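PDB 4JWH: tRNA (guanine(9)-N1)-methyltransferase from Schizosaccharomyces pombe, which uses S-adenosyl-L-methionine to methylate N1 of guanine at position 9 of cytoplasmic tRNA, releasing S-adenosyl-L-homocysteine. Local coordinates for residues 106-111 with 209-214. Sequence-based numbering, arbitrary orientation.
Sequences IVLDCA and YIIGAI. With SAH (S-adenosyl-L-homocysteine), chain C.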
loop_
_atom_site.group_PDB
_atom_site.type_symbol
_atom_site.label_atom_id
_atom_site.label_comp_id
_atom_site.label_asym_id
_atom_site.label_seq_id
_atom_site.Cartn_x
_atom_site.Cartn_y
_atom_site.Cartn_z
ATOM N N ILE A 106 2.861 0.251 6.999
ATOM C CA ILE A 106 1.971 0.205 5.823
ATOM C C ILE A 106 1.608 -1.237 5.540
ATOM O O ILE A 106 2.471 -2.083 5.442
ATOM C CB ILE A 106 2.570 0.908 4.563
ATOM C CG1 ILE A 106 2.778 2.417 4.842
ATOM C CG2 ILE A 106 1.682 0.619 3.298
ATOM C CD1 ILE A 106 3.267 3.270 3.632
ATOM N N VAL A 107 0.318 -1.507 5.412
ATOM C CA VAL A 107 -0.181 -2.872 5.223
ATOM C C VAL A 107 -0.687 -3.094 3.797
ATOM O O VAL A 107 -1.603 -2.382 3.330
ATOM C CB VAL A 107 -1.359 -3.166 6.180
ATOM C CG1 VAL A 107 -1.958 -4.514 5.916
ATOM C CG2 VAL A 107 -0.945 -3.003 7.660
ATOM N N LEU A 108 -0.141 -4.111 3.128
ATOM C CA LEU A 108 -0.789 -4.624 1.935
ATOM C C LEU A 108 -1.804 -5.697 2.351
ATOM O O LEU A 108 -1.427 -6.775 2.882
ATOM C CB LEU A 108 0.237 -5.133 0.918
ATOM C CG LEU A 108 1.433 -4.206 0.650
ATOM C CD1 LEU A 108 2.405 -4.786 -0.364
ATOM C CD2 LEU A 108 1.006 -2.758 0.278
ATOM N N ASP A 109 -3.091 -5.375 2.161
ATOM C CA ASP A 109 -4.174 -6.266 2.544
ATOM C C ASP A 109 -4.354 -7.268 1.409
ATOM O O ASP A 109 -4.961 -6.960 0.383
ATOM C CB ASP A 109 -5.475 -5.488 2.790
ATOM C CG ASP A 109 -6.688 -6.394 3.015
ATOM O OD1 ASP A 109 -6.541 -7.604 3.326
ATOM O OD2 ASP A 109 -7.810 -5.870 2.932
ATOM N N CYS A 110 -3.814 -8.466 1.604
ATOM C CA CYS A 110 -3.813 -9.452 0.540
ATOM C C CYS A 110 -4.941 -10.463 0.670
ATOM O O CYS A 110 -4.750 -11.624 0.377
ATOM C CB CYS A 110 -2.454 -10.176 0.459
ATOM S SG CYS A 110 -1.019 -9.119 0.144
ATOM N N ALA A 111 -6.121 -10.007 1.061
ATOM C CA ALA A 111 -7.280 -10.874 1.246
ATOM C C ALA A 111 -8.114 -11.165 0.013
ATOM O O ALA A 111 -9.167 -11.806 0.133
ATOM C CB ALA A 111 -8.195 -10.299 2.365
ATOM N N TYR A 209 -1.407 2.454 7.792
ATOM C CA TYR A 209 -2.166 2.744 6.549
ATOM C C TYR A 209 -2.301 1.484 5.758
ATOM O O TYR A 209 -1.328 0.795 5.581
ATOM C CB TYR A 209 -1.470 3.858 5.726
ATOM C CG TYR A 209 -1.525 5.129 6.527
ATOM C CD1 TYR A 209 -2.706 5.870 6.586
ATOM C CD2 TYR A 209 -0.440 5.530 7.311
ATOM C CE1 TYR A 209 -2.788 7.036 7.367
ATOM C CE2 TYR A 209 -0.516 6.674 8.103
ATOM C CZ TYR A 209 -1.699 7.412 8.128
ATOM O OH TYR A 209 -1.796 8.545 8.890
ATOM N N ILE A 210 -3.512 1.169 5.308
ATOM C CA ILE A 210 -3.752 -0.069 4.565
ATOM C C ILE A 210 -3.962 0.231 3.086
ATOM O O ILE A 210 -4.730 1.117 2.742
ATOM C CB ILE A 210 -4.978 -0.836 5.093
ATOM C CG1 ILE A 210 -4.854 -1.082 6.615
ATOM C CG2 ILE A 210 -5.143 -2.197 4.375
ATOM C CD1 ILE A 210 -6.217 -1.292 7.283
ATOM N N ILE A 211 -3.284 -0.530 2.229
ATOM C CA ILE A 211 -3.537 -0.540 0.775
ATOM C C ILE A 211 -4.183 -1.877 0.403
ATOM O O ILE A 211 -3.677 -2.946 0.800
ATOM C CB ILE A 211 -2.228 -0.344 -0.032
ATOM C CG1 ILE A 211 -1.486 0.922 0.460
ATOM C CG2 ILE A 211 -2.528 -0.303 -1.546
ATOM C CD1 ILE A 211 -0.060 1.082 -0.055
ATOM N N GLY A 212 -5.305 -1.834 -0.328
ATOM C CA GLY A 212 -5.875 -3.069 -0.906
ATOM C C GLY A 212 -4.958 -3.746 -1.915
ATOM O O GLY A 212 -4.605 -3.157 -2.937
ATOM N N ALA A 213 -4.558 -4.987 -1.653
ATOM C CA ALA A 213 -3.654 -5.662 -2.592
ATOM C C ALA A 213 -4.519 -6.371 -3.625
ATOM O O ALA A 213 -4.835 -7.560 -3.494
ATOM C CB ALA A 213 -2.701 -6.642 -1.884
ATOM N N ILE A 214 -4.909 -5.612 -4.643
ATOM C CA ILE A 214 -5.757 -6.128 -5.708
ATOM C C ILE A 214 -5.561 -5.356 -7.022
ATOM O O ILE A 214 -5.427 -4.135 -7.037
ATOM C CB ILE A 214 -7.271 -6.136 -5.286
ATOM C CG1 ILE A 214 -8.136 -6.853 -6.354
ATOM C CG2 ILE A 214 -7.771 -4.718 -4.944
ATOM C CD1 ILE A 214 -9.582 -7.059 -5.972
HETATM N N SAH C . -11.805 -1.468 -6.552
HETATM C CA SAH C . -10.620 -1.659 -5.729
HETATM C CB SAH C . -9.406 -1.311 -6.631
HETATM C CG SAH C . -8.376 -0.566 -5.890
HETATM S SD SAH C . -6.795 -0.123 -6.497
HETATM C C SAH C . -10.878 -0.969 -4.396
HETATM O O SAH C . -10.067 -0.436 -3.700
HETATM O OXT SAH C . -11.980 -0.996 -3.934
HETATM C "C5'" SAH C . -5.757 -0.802 -5.266
HETATM C "C4'" SAH C . -5.583 -0.027 -3.964
HETATM O "O4'" SAH C . -4.900 1.177 -4.132
HETATM C "C3'" SAH C . -6.855 0.335 -3.188
HETATM O "O3'" SAH C . -7.351 -0.731 -2.432
HETATM C "C2'" SAH C . -6.442 1.500 -2.357
HETATM O "O2'" SAH C . -5.881 1.014 -1.181
HETATM C "C1'" SAH C . -5.412 2.136 -3.253
HETATM N N9 SAH C . -5.909 3.327 -3.962
HETATM C C8 SAH C . -6.003 3.477 -5.253
HETATM N N7 SAH C . -6.408 4.673 -5.591
HETATM C C5 SAH C . -6.549 5.337 -4.486
HETATM C C6 SAH C . -6.959 6.688 -4.098
HETATM N N6 SAH C . -7.302 7.562 -5.009
HETATM N N1 SAH C . -6.976 6.986 -2.822
HETATM C C2 SAH C . -6.630 6.107 -1.899
HETATM N N3 SAH C . -6.269 4.877 -2.164
HETATM C C4 SAH C . -6.201 4.438 -3.414
#
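Val107 and Ile210 pair side by side where residues 106-109 and 209-212 run as neighbouring parallel strands, their short axes inclined by 27°. Hydrogen bonds run from Val107 N to Tyr209 O, from Ile211 N to Val107 O (2.7 Å) and from Asp109 N to Ile211 O (2.8 Å). Beyond the strand pairing, Ala213 N still reaches Asp109 O (2.9 Å), but from above the carbonyl plane. Ala213 there centres an inverse gamma turn.

Ile106, Leu108 and Ile211 share one face. In Ile211, CG1 lies anti to the carbonyl carbon (chi1 -53°), and its CD1 touches both Ile106 CG2 (3.8 Å) and Leu108 CD2 (4.0 Å). Its other branch, CG2, meets the ribose of S-adenosyl-L-homocysteine, 3.6 Å from O2'. An alanine here would probably open a gap beside Ile106 and Leu108 and cost the ribose the contact with CG2. Gly212 N donates a hydrogen bond to the same O2' (3.0 Å); a beta carbon on Gly212 would collide with the ribose O3'. On the other face, Ile210 CG2 packs on Asp109 CB at 3.7 Å. Past the strands, Cys110 SG touches Ala213 CB.

Helix 254-267 covers the Ile106 and Ile211 face. Tyr178 of helix 178-181 lies over Val107, Asp109 and Ile210, and Asp109 OD2 forms a hydrogen bond with Tyr191 OH and a salt bridge with Lys227. Strands 143-147 and 189-192 flank the pair, placing it centrally in the parallel sheet of this SPOUT-clan methyltransferase, with S-adenosyl-L-homocysteine at the C-terminal end of strand 208-212.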